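Local coordinates for amino acid ABC transporter, periplasmic amino acid-binding protein (Brucella ovis, PDB 4Z9N) that binds glutathione and, as a periplasmic binding protein, probably delivers it or related compounds to an ABC transporter of the inner membrane, at residues A314-N317 with Q322-I325; V161-E164 with E168-A171; A225-W230 with T273-D278. One frame throughout, in Å; residues are numbered along the deposited sequence.

Contact 1 of 3, residues A314-N317 with Q322-I325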
loop_
_atom_site.group_PDB
_atom_site.type_symbol
_atom_site.label_atom_id
_atom_site.label_comp_id
_atom_site.label_asym_id
_atom_site.label_seq_id
_atom_site.Cartn_x
_atom_site.Cartn_y
_atom_site.Cartn_z
ATOM N N ALA D 314 -3.814 -12.548 3.623
ATOM C CA ALA D 314 -2.653 -13.301 4.064
ATOM C C ALA D 314 -1.421 -12.419 3.901
ATOM O O ALA D 314 -1.425 -11.451 3.142
ATOM C CB ALA D 314 -2.486 -14.613 3.267
ATOM N N GLN D 315 -0.376 -12.750 4.642
ATOM C CA GLN D 315 0.926 -12.122 4.463
ATOM C C GLN D 315 1.390 -12.214 3.014
ATOM O O GLN D 315 1.092 -13.182 2.305
ATOM C CB GLN D 315 1.947 -12.795 5.380
ATOM C CG GLN D 315 1.859 -12.391 6.860
ATOM C CD GLN D 315 2.404 -11.005 7.146
ATOM O OE1 GLN D 315 3.285 -10.515 6.436
ATOM N NE2 GLN D 315 1.916 -10.385 8.216
ATOM N N TRP D 316 2.159 -11.213 2.603
ATOM C CA TRP D 316 2.710 -11.123 1.254
ATOM C C TRP D 316 3.532 -12.357 0.873
ATOM O O TRP D 316 3.530 -12.781 -0.287
ATOM C CB TRP D 316 3.570 -9.847 1.149
ATOM C CG TRP D 316 4.800 -9.917 2.022
ATOM C CD1 TRP D 316 4.885 -9.682 3.371
ATOM C CD2 TRP D 316 6.114 -10.267 1.587
ATOM N NE1 TRP D 316 6.194 -9.864 3.798
ATOM C CE2 TRP D 316 6.962 -10.223 2.719
ATOM C CE3 TRP D 316 6.663 -10.610 0.341
ATOM C CZ2 TRP D 316 8.336 -10.507 2.642
ATOM C CZ3 TRP D 316 8.028 -10.893 0.265
ATOM C CH2 TRP D 316 8.845 -10.850 1.413
ATOM N N ASN D 317 4.225 -12.949 1.842
ATOM C CA ASN D 317 5.070 -14.102 1.547
ATOM C C ASN D 317 4.349 -15.410 1.845
ATOM O O ASN D 317 4.978 -16.470 1.926
ATOM C CB ASN D 317 6.391 -14.033 2.331
ATOM C CG ASN D 317 6.189 -13.976 3.831
ATOM O OD1 ASN D 317 5.070 -13.842 4.322
ATOM N ND2 ASN D 317 7.290 -14.079 4.573
ATOM N N GLN D 322 -0.821 -8.487 2.114
ATOM C CA GLN D 322 -0.498 -7.657 3.273
ATOM C C GLN D 322 0.996 -7.614 3.484
ATOM O O GLN D 322 1.637 -8.631 3.773
ATOM C CB GLN D 322 -1.218 -8.144 4.542
ATOM C CG GLN D 322 -2.729 -7.901 4.526
ATOM C CD GLN D 322 -3.090 -6.442 4.791
ATOM O OE1 GLN D 322 -2.219 -5.597 5.000
ATOM N NE2 GLN D 322 -4.382 -6.141 4.763
ATOM N N TYR D 323 1.550 -6.417 3.335
ATOM C CA TYR D 323 3.006 -6.248 3.291
ATOM C C TYR D 323 3.445 -5.215 4.306
ATOM O O TYR D 323 3.141 -4.040 4.167
ATOM C CB TYR D 323 3.419 -5.841 1.875
ATOM C CG TYR D 323 4.905 -5.666 1.592
ATOM C CD1 TYR D 323 5.531 -4.437 1.814
ATOM C CD2 TYR D 323 5.655 -6.696 1.015
ATOM C CE1 TYR D 323 6.873 -4.258 1.520
ATOM C CE2 TYR D 323 7.007 -6.516 0.700
ATOM C CZ TYR D 323 7.600 -5.297 0.958
ATOM O OH TYR D 323 8.919 -5.104 0.638
ATOM N N GLY D 324 4.137 -5.654 5.350
ATOM C CA GLY D 324 4.591 -4.717 6.362
ATOM C C GLY D 324 5.808 -3.967 5.851
ATOM O O GLY D 324 6.833 -4.562 5.534
ATOM N N ILE D 325 5.688 -2.651 5.748
ATOM C CA ILE D 325 6.792 -1.819 5.298
ATOM C C ILE D 325 7.869 -1.903 6.374
ATOM O O ILE D 325 7.547 -1.987 7.552
ATOM C CB ILE D 325 6.278 -0.370 5.019
ATOM C CG1 ILE D 325 5.162 -0.410 3.978
ATOM C CG2 ILE D 325 7.382 0.544 4.523
ATOM C CD1 ILE D 325 4.456 0.907 3.822
HETATM O O HOH W 1 4.735 -8.210 6.616
#
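W316 and Y323 meet in a T-shaped stack. The edge of the Y323 ring points at one face of the indole. Y323 CD2 comes to 3.5 Å from W316 CG, over the rim of that face. The Y323 ring and the five-membered ring of W316 have centroids 4.8 Å apart. Their planes are inclined at 65°. The opposite face of the indole is taken by CB of N317, the next residue in the chain. The indole is thus held between two partners. W316 reaches this place with CG between its backbone N and carbonyl carbon, chi1 66°.

The two backbones are joined by a single beta bridge between Q315 and Q322. Q322 N donates to A314 O at 3.2 Å, and the bond is nearly straight at 162°. W316 N donates to Q322 O at 2.9 Å, but this bond is bent and the donor stands above the carbonyl plane. The same Q322 O lies at the edge of the indole, near its plane.

A water ties the side chain of Q315 to the backbone of G324. It donates to Q315 OE1 at 2.7 Å and accepts from G324 N at 2.9 Å. The other end of the Q315 amide is also held, since NE2 bonds to E239 OE1 and L236 O. Both carboxamide ends therefore have partners, which should fix how the group is turned. W316 NE1 bonds to E240.

Y323 also meets Y109 of the second subunit edge-to-face, and G324 O accepts from K210 of that subunit. Within the chain, the two loop segments follow helix 292-299 and lie against the C-terminal part of helix 222-240, with Q322 NE2 also bonded to I106 O of strand 101-117.

Contact 2 of 3, residues V161-E164 with E168-A171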
loop_
_atom_site.group_PDB
_atom_site.type_symbol
_atom_site.label_atom_id
_atom_site.label_comp_id
_atom_site.label_asym_id
_atom_site.label_seq_id
_atom_site.Cartn_x
_atom_site.Cartn_y
_atom_site.Cartn_z
ATOM N N VAL D 161 -33.196 -1.252 -3.359
ATOM C CA VAL D 161 -33.993 -0.730 -2.271
ATOM C C VAL D 161 -33.005 -0.104 -1.301
ATOM O O VAL D 161 -32.182 -0.815 -0.717
ATOM C CB VAL D 161 -34.833 -1.832 -1.602
ATOM C CG1 VAL D 161 -35.764 -1.230 -0.589
ATOM C CG2 VAL D 161 -35.597 -2.646 -2.646
ATOM N N VAL D 162 -33.058 1.217 -1.148
ATOM C CA VAL D 162 -32.011 1.935 -0.426
ATOM C C VAL D 162 -32.425 2.293 0.988
ATOM O O VAL D 162 -33.515 2.844 1.219
ATOM C CB VAL D 162 -31.603 3.206 -1.178
ATOM C CG1 VAL D 162 -30.583 3.986 -0.366
ATOM C CG2 VAL D 162 -31.057 2.852 -2.549
ATOM N N PHE D 163 -31.533 1.998 1.934
ATOM C CA PHE D 163 -31.801 2.193 3.348
ATOM C C PHE D 163 -30.828 3.145 3.999
ATOM O O PHE D 163 -29.677 3.253 3.578
ATOM C CB PHE D 163 -31.762 0.853 4.088
ATOM C CG PHE D 163 -32.845 -0.065 3.679
ATOM C CD1 PHE D 163 -32.665 -0.919 2.611
ATOM C CD2 PHE D 163 -34.069 -0.040 4.322
ATOM C CE1 PHE D 163 -33.683 -1.742 2.205
ATOM C CE2 PHE D 163 -35.090 -0.873 3.920
ATOM C CZ PHE D 163 -34.891 -1.728 2.856
ATOM N N GLU D 164 -31.285 3.808 5.057
ATOM C CA GLU D 164 -30.439 4.760 5.767
ATOM C C GLU D 164 -29.669 4.131 6.920
ATOM O O GLU D 164 -28.647 4.658 7.335
ATOM C CB GLU D 164 -31.276 5.924 6.301
ATOM C CG GLU D 164 -32.009 6.698 5.220
ATOM C CD GLU D 164 -31.069 7.245 4.164
ATOM O OE1 GLU D 164 -30.107 7.956 4.523
ATOM O OE2 GLU D 164 -31.285 6.948 2.972
ATOM N N GLU D 168 -32.349 -1.448 9.428
ATOM C CA GLU D 168 -33.441 -1.377 8.472
ATOM C C GLU D 168 -33.175 -2.295 7.274
ATOM O O GLU D 168 -34.052 -3.062 6.861
ATOM C CB GLU D 168 -33.635 0.067 8.008
ATOM C CG GLU D 168 -34.072 1.017 9.114
ATOM C CD GLU D 168 -33.981 2.484 8.706
ATOM O OE1 GLU D 168 -33.371 2.781 7.649
ATOM O OE2 GLU D 168 -34.507 3.343 9.447
ATOM N N ALA D 169 -31.966 -2.220 6.723
ATOM C CA ALA D 169 -31.597 -3.092 5.615
ATOM C C ALA D 169 -31.697 -4.569 6.018
ATOM O O ALA D 169 -32.250 -5.393 5.282
ATOM C CB ALA D 169 -30.177 -2.767 5.120
ATOM N N ASN D 170 -31.152 -4.898 7.186
ATOM C CA ASN D 170 -31.144 -6.275 7.635
ATOM C C ASN D 170 -32.577 -6.810 7.771
ATOM O O ASN D 170 -32.864 -7.936 7.366
ATOM C CB ASN D 170 -30.397 -6.430 8.970
ATOM C CG ASN D 170 -28.929 -6.036 8.882
ATOM O OD1 ASN D 170 -28.399 -5.779 7.796
ATOM N ND2 ASN D 170 -28.252 -6.032 10.026
ATOM N N ALA D 171 -33.480 -5.994 8.309
ATOM C CA ALA D 171 -34.833 -6.479 8.578
ATOM C C ALA D 171 -35.601 -6.703 7.276
ATOM O O ALA D 171 -36.344 -7.680 7.145
ATOM C CB ALA D 171 -35.581 -5.514 9.483
#
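The contact lies in the first half of a beta-alpha-beta crossover: strand 159-163, a short turn, then helix 166-174, which leads on to strand 180-182. F163, the last strand residue, has CG anti to its carbonyl carbon (chi1 -66°) and so lays one ring face on the first turn of the helix. A169 CA stands over that face in a CH-pi contact, 3.9 Å from the F163 ring centroid and 17° off the ring normal. The A169 methyl reaches the ring too, with CB 4.0 Å from F163 CD1. E168 meets another part of the ring, its CB 3.7 Å from F163 CD2.

The E168 side chain, extended beyond CG, reaches over to the backbone of E164. Its OE1 takes a weak hydrogen bond from E164 N, 3.5 Å long, and another weak one from K165 N. E164 turns its own carboxylate elsewhere, into a salt bridge with K71. The A169 side chain lies about 7 Å from the bound glutathione.

Strand 159-163 runs parallel to strand 134-138, and the F163 backbone bonds to V137 and A139. The F163 side chain also touches C136, so it sits between helix 166-174 and strand 134-138.

Contact 3 of 3, residues A225-W230 with T273-D278. With NA (sodium ion), chain H.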
loop_
_atom_site.group_PDB
_atom_site.type_symbol
_atom_site.label_atom_id
_atom_site.label_comp_id
_atom_site.label_asym_id
_atom_site.label_seq_id
_atom_site.Cartn_x
_atom_site.Cartn_y
_atom_site.Cartn_z
ATOM N N ALA D 225 -0.739 10.805 10.998
ATOM C CA ALA D 225 -0.844 9.758 9.978
ATOM C C ALA D 225 0.265 8.722 10.143
ATOM O O ALA D 225 0.026 7.515 9.975
ATOM C CB ALA D 225 -0.799 10.353 8.576
ATOM N N ASP D 226 1.475 9.189 10.463
ATOM C CA ASP D 226 2.598 8.269 10.704
ATOM C C ASP D 226 2.302 7.299 11.853
ATOM O O ASP D 226 2.625 6.111 11.768
ATOM C CB ASP D 226 3.892 9.043 10.994
ATOM C CG ASP D 226 4.466 9.752 9.756
ATOM O OD1 ASP D 226 3.930 9.591 8.645
ATOM O OD2 ASP D 226 5.453 10.499 9.907
ATOM N N VAL D 227 1.693 7.799 12.926
ATOM C CA VAL D 227 1.382 6.947 14.086
ATOM C C VAL D 227 0.398 5.848 13.693
ATOM O O VAL D 227 0.552 4.678 14.066
ATOM C CB VAL D 227 0.806 7.779 15.273
ATOM C CG1 VAL D 227 0.227 6.853 16.339
ATOM C CG2 VAL D 227 1.867 8.704 15.861
ATOM N N VAL D 228 -0.616 6.218 12.917
ATOM C CA VAL D 228 -1.639 5.248 12.535
ATOM C C VAL D 228 -1.050 4.270 11.538
ATOM O O VAL D 228 -1.226 3.061 11.668
ATOM C CB VAL D 228 -2.881 5.939 11.969
ATOM C CG1 VAL D 228 -3.886 4.903 11.432
ATOM C CG2 VAL D 228 -3.533 6.841 13.052
ATOM N N ARG D 229 -0.330 4.801 10.557
ATOM C CA ARG D 229 0.326 3.973 9.542
ATOM C C ARG D 229 1.275 2.948 10.152
ATOM O O ARG D 229 1.323 1.772 9.761
ATOM C CB ARG D 229 1.118 4.849 8.573
ATOM C CG ARG D 229 1.913 4.025 7.551
ATOM C CD ARG D 229 2.608 4.904 6.509
ATOM N NE ARG D 229 1.747 5.992 6.077
ATOM C CZ ARG D 229 1.924 7.270 6.398
ATOM N NH1 ARG D 229 2.971 7.653 7.115
ATOM N NH2 ARG D 229 1.058 8.173 5.977
ATOM N N TRP D 230 2.063 3.400 11.108
ATOM C CA TRP D 230 3.105 2.534 11.593
ATOM C C TRP D 230 2.613 1.604 12.697
ATOM O O TRP D 230 3.225 0.567 12.920
ATOM C CB TRP D 230 4.313 3.376 11.992
ATOM C CG TRP D 230 5.017 3.699 10.739
ATOM C CD1 TRP D 230 4.983 4.877 10.045
ATOM C CD2 TRP D 230 5.774 2.783 9.936
ATOM N NE1 TRP D 230 5.702 4.761 8.881
ATOM C CE2 TRP D 230 6.208 3.489 8.793
ATOM C CE3 TRP D 230 6.157 1.444 10.093
ATOM C CZ2 TRP D 230 6.990 2.894 7.797
ATOM C CZ3 TRP D 230 6.943 0.856 9.111
ATOM C CH2 TRP D 230 7.352 1.582 7.973
ATOM N N THR D 273 10.882 7.042 19.256
ATOM C CA THR D 273 10.845 8.439 19.673
ATOM C C THR D 273 10.755 9.383 18.461
ATOM O O THR D 273 10.176 10.472 18.563
ATOM C CB THR D 273 12.064 8.799 20.555
ATOM O OG1 THR D 273 13.278 8.528 19.846
ATOM C CG2 THR D 273 12.049 7.981 21.832
ATOM N N ASP D 274 11.292 8.967 17.314
ATOM C CA ASP D 274 11.112 9.758 16.093
ATOM C C ASP D 274 9.648 9.733 15.681
ATOM O O ASP D 274 9.162 10.659 15.037
ATOM C CB ASP D 274 11.985 9.248 14.937
ATOM C CG ASP D 274 13.414 9.769 15.000
ATOM O OD1 ASP D 274 13.722 10.624 15.862
ATOM O OD2 ASP D 274 14.228 9.330 14.165
ATOM N N LEU D 275 8.948 8.669 16.068
ATOM C CA LEU D 275 7.532 8.524 15.764
ATOM C C LEU D 275 6.686 9.320 16.765
ATOM O O LEU D 275 5.494 9.538 16.551
ATOM C CB LEU D 275 7.157 7.036 15.767
ATOM C CG LEU D 275 5.773 6.557 15.347
ATOM C CD1 LEU D 275 5.514 6.949 13.920
ATOM C CD2 LEU D 275 5.670 5.043 15.544
ATOM N N GLY D 276 7.308 9.774 17.851
ATOM C CA GLY D 276 6.600 10.526 18.871
ATOM C C GLY D 276 6.148 9.651 20.025
ATOM O O GLY D 276 5.434 10.096 20.924
ATOM N N LEU D 277 6.582 8.394 20.000
ATOM C CA LEU D 277 6.172 7.418 21.000
ATOM C C LEU D 277 7.380 6.979 21.822
ATOM O O LEU D 277 8.434 7.600 21.742
ATOM C CB LEU D 277 5.516 6.223 20.319
ATOM C CG LEU D 277 4.398 6.562 19.333
ATOM C CD1 LEU D 277 3.830 5.292 18.764
ATOM C CD2 LEU D 277 3.293 7.379 20.026
ATOM N N ASP D 278 7.224 5.914 22.606
ATOM C CA ASP D 278 8.319 5.392 23.423
ATOM C C ASP D 278 9.083 4.317 22.668
ATOM O O ASP D 278 8.616 3.831 21.647
ATOM C CB ASP D 278 7.788 4.841 24.745
ATOM C CG ASP D 278 7.087 5.900 25.564
ATOM O OD1 ASP D 278 7.570 7.050 25.577
ATOM O OD2 ASP D 278 6.058 5.586 26.185
HETATM NA NA NA H . 5.803 10.847 6.796
#
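L275 has CG anti to its backbone N, chi1 -174°, and this carries its two methyls to helix 222-240. CD1 rests 3.7 Å from D226 O and 3.9 Å from D226 CB. CD2 meets W230 CB at 4.2 Å. V227 sets CG2 anti to its carbonyl carbon, and the methyl lies 3.8 Å from L275 O. No hydrogen bond crosses between the segments; the contact is made by van der Waals packing. L275 directly precedes G276, the first residue to leave helical backbone angles. G276 has positive phi (96°) and forms a Schellman motif.

D226 and R229 of helix 222-240 meet the second subunit. D226 OD1 binds the sodium ion at 2.9 Å. D96, L101, D102 and Q219 of the second subunit also supply ligands, so the metal bridges the two chains. R229 NH1 forms a salt bridge with D226 OD1 at 2.6 Å, on the anti side but tilted out of the carboxylate plane, and the bond is bent. The same NH1 pairs with D96 of the second subunit, the main polar partner of W230 as well. R229 thus holds carboxylates from both chains and would be expected to offset some of their negative charge.

L275 and W230 both pack on W281 of helix 281-289. On another side of helix 222-240, V228 packs on strand 211-218 and on A104 of strand 101-117.

In the fold
Contacts 1 and 3 are buried. Both involve helix 222-240: contact 3 includes a segment of it, and contact 1 packs loops against it. Both touch the second subunit. They meet where I325 O approaches W230 CZ3 at 3.3 Å. Contact 2 is partly buried and touches no other protein chain. It is on the opposite side of the chain's centre, with nearest atoms about 24 Å from contact 1 and about 25 Å from contact 3. The chemistry differs accordingly. Contact 1 combines backbone bonds, a water bridge and a ring pair. Contact 2 is mainly a ring lying on helix backbone. Contact 3 is aliphatic between its segments, beside a sodium site shared with the partner chain.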